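Local coordinates for protein paenibacillus xanthan lyase (PDB 6F2P) that cleaves the polysaccharide xanthan as a lyase, probably by the beta-elimination chemistry common to polysaccharide lyase family 8, at residues N122-Q127 with R171-Q176. Numbering follows the deposited sequence.
Sequences NWWHWQ and RLWESQ. With CA (calcium ion), chain F.
W124 and W173 carry the direct contact between the two segments. NE1 of the W124 indole lies 3.5 Å from CZ3 of W173. The W173 carbon sits at the edge of the W124 ring, close to its plane. The planes stand at 85°, and the five-membered ring of W124 and the six-membered ring of W173 meet obliquely, centroids 5.6 Å apart. In W124, CG is anti to the backbone N (chi1 -170°), which carries the indole across to the other helix. The W173 ring also touches I128, one residue past segment 122-127, and E232 of helix 229-244.

The segments lie on helices 123-141 and 168-184, within the N-terminal alpha-helical domain of polysaccharide lyase family 8. N122 is the N-cap of helix 123-141. Its OD1 accepts from W124 N at 3.3 Å, with the donor above the carbonyl plane.

The residue after W173, E174, reaches a calcium site. E174 OE2 binds the calcium ion at 2.5 Å, from an extended chain. Four waters share the metal, and Q161 and S163 complete the protein ligands. Hydrogen bonds from the backbone N of T165 and of M166 hold the E174 carboxylate, one to each oxygen. Q127 NE2 lies 4.1 Å from the calcium ion, too far to be a ligand. Q127 O accepts from Q161 NE2, whose OE1 is a calcium ligand, so Q127 probably helps position that side chain.

On helix 168-184, R171 O accepts from both S175 N and S175 OG, the hydroxyl at 2.8 Å. The two donors reach it from opposite faces of the carbonyl plane.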
ATOM      1  N   ASN A 122     -28.132  -1.815 -26.798  1.00 20.37           N
ATOM      2  CA  ASN A 122     -26.878  -1.436 -26.143  1.00 23.50           C
ATOM      3  C   ASN A 122     -26.150  -0.234 -26.763  1.00 22.51           C
ATOM      4  O   ASN A 122     -25.801  -0.237 -27.942  1.00 24.18           O
ATOM      5  CB  ASN A 122     -25.952  -2.652 -26.050  1.00 19.28           C
ATOM      6  CG  ASN A 122     -24.678  -2.370 -25.262  1.00 21.85           C
ATOM      7  OD1 ASN A 122     -24.546  -1.339 -24.600  1.00 28.34           O
ATOM      8  ND2 ASN A 122     -23.733  -3.301 -25.330  1.00 23.78           N
ATOM      9  N   TRP A 123     -25.911   0.783 -25.941  1.00 16.50           N
ATOM     10  CA  TRP A 123     -25.378   2.059 -26.407  1.00 18.10           C
ATOM     11  C   TRP A 123     -23.968   1.942 -26.980  1.00 19.09           C
ATOM     12  O   TRP A 123     -23.601   2.641 -27.924  1.00 19.81           O
ATOM     13  CB  TRP A 123     -25.357   3.053 -25.246  1.00 19.45           C
ATOM     14  CG  TRP A 123     -24.307   2.724 -24.212  1.00 20.85           C
ATOM     15  CD1 TRP A 123     -24.436   1.874 -23.154  1.00 20.58           C
ATOM     16  CD2 TRP A 123     -22.963   3.227 -24.160  1.00 23.03           C
ATOM     17  NE1 TRP A 123     -23.262   1.821 -22.440  1.00 23.93           N
ATOM     18  CE2 TRP A 123     -22.342   2.640 -23.036  1.00 20.20           C
ATOM     19  CE3 TRP A 123     -22.225   4.118 -24.950  1.00 21.64           C
ATOM     20  CZ2 TRP A 123     -21.017   2.913 -22.686  1.00 21.62           C
ATOM     21  CZ3 TRP A 123     -20.910   4.386 -24.601  1.00 24.24           C
ATOM     22  CH2 TRP A 123     -20.321   3.785 -23.477  1.00 24.77           C
ATOM     23  N   TRP A 124     -23.183   1.047 -26.399  1.00 20.22           N
ATOM     24  CA  TRP A 124     -21.766   0.962 -26.694  1.00 18.08           C
ATOM     25  C   TRP A 124     -21.480   0.737 -28.180  1.00 18.28           C
ATOM     26  O   TRP A 124     -20.534   1.301 -28.737  1.00 16.36           O
ATOM     27  CB  TRP A 124     -21.131  -0.139 -25.844  1.00 16.53           C
ATOM     28  CG  TRP A 124     -19.660  -0.134 -25.912  1.00 16.70           C
ATOM     29  CD1 TRP A 124     -18.809   0.565 -25.110  1.00 17.47           C
ATOM     30  CD2 TRP A 124     -18.845  -0.837 -26.850  1.00 15.58           C
ATOM     31  NE1 TRP A 124     -17.511   0.336 -25.486  1.00 17.99           N
ATOM     32  CE2 TRP A 124     -17.504  -0.524 -26.553  1.00 16.32           C
ATOM     33  CE3 TRP A 124     -19.117  -1.705 -27.910  1.00 17.56           C
ATOM     34  CZ2 TRP A 124     -16.437  -1.048 -27.275  1.00 14.82           C
ATOM     35  CZ3 TRP A 124     -18.050  -2.226 -28.630  1.00 19.85           C
ATOM     36  CH2 TRP A 124     -16.727  -1.893 -28.308  1.00 16.44           C
ATOM     37  N   HIS A 125     -22.302  -0.079 -28.827  1.00 18.52           N
ATOM     38  CA  HIS A 125     -22.072  -0.402 -30.234  1.00 19.11           C
ATOM     39  C   HIS A 125     -22.369   0.781 -31.163  1.00 18.48           C
ATOM     40  O   HIS A 125     -21.753   0.922 -32.223  1.00 13.84           O
ATOM     41  CB  HIS A 125     -22.853  -1.648 -30.635  1.00 16.13           C
ATOM     42  CG  HIS A 125     -22.473  -2.863 -29.847  1.00 16.53           C
ATOM     43  ND1 HIS A 125     -21.253  -3.486 -29.987  1.00 13.59           N
ATOM     44  CD2 HIS A 125     -23.141  -3.554 -28.894  1.00 18.89           C
ATOM     45  CE1 HIS A 125     -21.187  -4.515 -29.161  1.00 14.43           C
ATOM     46  NE2 HIS A 125     -22.319  -4.576 -28.482  1.00 18.90           N
ATOM     47  N   TRP A 126     -23.280   1.652 -30.741  1.00 15.78           N
ATOM     48  CA  TRP A 126     -23.612   2.834 -31.521  1.00 15.57           C
ATOM     49  C   TRP A 126     -22.547   3.916 -31.381  1.00 19.71           C
ATOM     50  O   TRP A 126     -22.148   4.545 -32.362  1.00 19.74           O
ATOM     51  CB  TRP A 126     -24.989   3.371 -31.116  1.00 20.28           C
ATOM     52  CG  TRP A 126     -26.082   2.367 -31.362  1.00 22.39           C
ATOM     53  CD1 TRP A 126     -26.678   1.558 -30.438  1.00 21.33           C
ATOM     54  CD2 TRP A 126     -26.680   2.041 -32.625  1.00 22.88           C
ATOM     55  NE1 TRP A 126     -27.618   0.760 -31.044  1.00 24.21           N
ATOM     56  CE2 TRP A 126     -27.637   1.035 -32.386  1.00 25.87           C
ATOM     57  CE3 TRP A 126     -26.504   2.508 -33.933  1.00 23.90           C
ATOM     58  CZ2 TRP A 126     -28.416   0.492 -33.405  1.00 20.92           C
ATOM     59  CZ3 TRP A 126     -27.283   1.963 -34.946  1.00 21.24           C
ATOM     60  CH2 TRP A 126     -28.221   0.967 -34.674  1.00 19.03           C
ATOM     61  N   GLN A 127     -22.059   4.110 -30.162  1.00 18.58           N
ATOM     62  CA  GLN A 127     -21.212   5.262 -29.879  1.00 17.66           C
ATOM     63  C   GLN A 127     -19.712   4.979 -29.954  1.00 18.42           C
ATOM     64  O   GLN A 127     -18.908   5.900 -30.081  1.00 16.92           O
ATOM     65  CB  GLN A 127     -21.582   5.849 -28.518  1.00 17.40           C
ATOM     66  CG  GLN A 127     -23.067   6.155 -28.378  1.00 17.22           C
ATOM     67  CD  GLN A 127     -23.404   6.886 -27.096  1.00 19.21           C
ATOM     68  OE1 GLN A 127     -24.522   6.804 -26.609  1.00 21.77           O
ATOM     69  NE2 GLN A 127     -22.435   7.610 -26.547  1.00 18.77           N
ATOM     70  N   ARG A 171     -14.165   7.095 -21.981  1.00 19.92           N
ATOM     71  CA  ARG A 171     -13.759   8.448 -22.291  1.00 15.75           C
ATOM     72  C   ARG A 171     -12.643   8.418 -23.316  1.00 17.10           C
ATOM     73  O   ARG A 171     -12.612   9.234 -24.238  1.00 15.61           O
ATOM     74  CB  ARG A 171     -13.293   9.163 -21.040  1.00 16.53           C
ATOM     75  CG  ARG A 171     -12.836  10.581 -21.305  1.00 15.11           C
ATOM     76  CD  ARG A 171     -12.539  11.328 -20.020  1.00 14.54           C
ATOM     77  NE  ARG A 171     -12.334  12.732 -20.309  1.00 14.20           N
ATOM     78  CZ  ARG A 171     -13.283  13.656 -20.220  1.00 16.11           C
ATOM     79  NH1 ARG A 171     -13.005  14.918 -20.526  1.00 12.63           N
ATOM     80  NH2 ARG A 171     -14.504  13.321 -19.820  1.00 14.59           N
ATOM     81  N   LEU A 172     -11.730   7.468 -23.148  1.00 16.04           N
ATOM     82  CA  LEU A 172     -10.643   7.283 -24.096  1.00 17.85           C
ATOM     83  C   LEU A 172     -11.206   6.986 -25.477  1.00 21.63           C
ATOM     84  O   LEU A 172     -10.832   7.620 -26.468  1.00 20.31           O
ATOM     85  CB  LEU A 172      -9.742   6.136 -23.652  1.00 17.69           C
ATOM     86  CG  LEU A 172      -8.699   5.702 -24.677  1.00 21.02           C
ATOM     87  CD1 LEU A 172      -7.808   6.871 -25.051  1.00 19.26           C
ATOM     88  CD2 LEU A 172      -7.873   4.566 -24.113  1.00 23.60           C
ATOM     89  N   TRP A 173     -12.118   6.024 -25.527  1.00 20.60           N
ATOM     90  CA  TRP A 173     -12.709   5.607 -26.787  1.00 19.65           C
ATOM     91  C   TRP A 173     -13.521   6.717 -27.420  1.00 16.17           C
ATOM     92  O   TRP A 173     -13.532   6.857 -28.643  1.00 14.97           O
ATOM     93  CB  TRP A 173     -13.568   4.373 -26.582  1.00 25.24           C
ATOM     94  CG  TRP A 173     -12.763   3.229 -26.125  1.00 26.01           C
ATOM     95  CD1 TRP A 173     -11.466   2.965 -26.446  1.00 24.85           C
ATOM     96  CD2 TRP A 173     -13.180   2.191 -25.237  1.00 32.71           C
ATOM     97  NE1 TRP A 173     -11.048   1.818 -25.820  1.00 29.32           N
ATOM     98  CE2 TRP A 173     -12.083   1.321 -25.070  1.00 40.12           C
ATOM     99  CE3 TRP A 173     -14.382   1.908 -24.566  1.00 33.76           C
ATOM    100  CZ2 TRP A 173     -12.149   0.179 -24.264  1.00 41.64           C
ATOM    101  CZ3 TRP A 173     -14.445   0.773 -23.759  1.00 30.68           C
ATOM    102  CH2 TRP A 173     -13.334  -0.074 -23.618  1.00 30.92           C
ATOM    103  N   GLU A 174     -14.212   7.491 -26.593  1.00 15.47           N
ATOM    104  CA  GLU A 174     -14.875   8.695 -27.076  1.00 15.13           C
ATOM    105  C   GLU A 174     -13.844   9.532 -27.814  1.00 17.23           C
ATOM    106  O   GLU A 174     -14.071   9.971 -28.947  1.00 16.40           O
ATOM    107  CB  GLU A 174     -15.443   9.508 -25.912  1.00 16.80           C
ATOM    108  CG  GLU A 174     -16.776   9.041 -25.375  1.00 12.81           C
ATOM    109  CD  GLU A 174     -17.244   9.891 -24.205  1.00 20.51           C
ATOM    110  OE1 GLU A 174     -16.473  10.058 -23.240  1.00 23.80           O
ATOM    111  OE2 GLU A 174     -18.378  10.404 -24.249  1.00 25.53           O
ATOM    112  N   SER A 175     -12.697   9.712 -27.165  1.00 14.51           N
ATOM    113  CA  SER A 175     -11.656  10.599 -27.662  1.00 13.42           C
ATOM    114  C   SER A 175     -11.057  10.081 -28.948  1.00 12.15           C
ATOM    115  O   SER A 175     -10.889  10.853 -29.882  1.00 17.36           O
ATOM    116  CB  SER A 175     -10.559  10.818 -26.609  1.00 18.42           C
ATOM    117  OG  SER A 175     -11.115  11.266 -25.386  1.00 12.84           O
ATOM    118  N   GLN A 176     -10.722   8.791 -29.000  1.00 12.64           N
ATOM    119  CA  GLN A 176     -10.234   8.186 -30.246  1.00 17.54           C
ATOM    120  C   GLN A 176     -11.232   8.351 -31.394  1.00 16.13           C
ATOM    121  O   GLN A 176     -10.861   8.760 -32.485  1.00 17.28           O
ATOM    122  CB  GLN A 176      -9.910   6.698 -30.065  1.00 18.04           C
ATOM    123  CG  GLN A 176      -8.670   6.417 -29.229  1.00 27.65           C
ATOM    124  CD  GLN A 176      -8.462   4.934 -28.948  1.00 39.31           C
ATOM    125  OE1 GLN A 176      -7.395   4.382 -29.225  1.00 40.21           O
ATOM    126  NE2 GLN A 176      -9.482   4.284 -28.385  1.00 32.85           N
TER
HETATM  127 CA    CA F1105     -19.958  10.835 -26.118  1.00 16.74          CA
HETATM  128  O   HOH W   1     -21.401  12.791 -26.511  1.00 13.74           O
HETATM  129  O   HOH W   2     -20.120   8.370 -25.483  1.00 16.79           O
HETATM  130  O   HOH W   3     -22.048  10.012 -27.116  1.00 12.09           O
HETATM  131  O   HOH W   4     -21.516  10.915 -24.407  1.00 14.57           O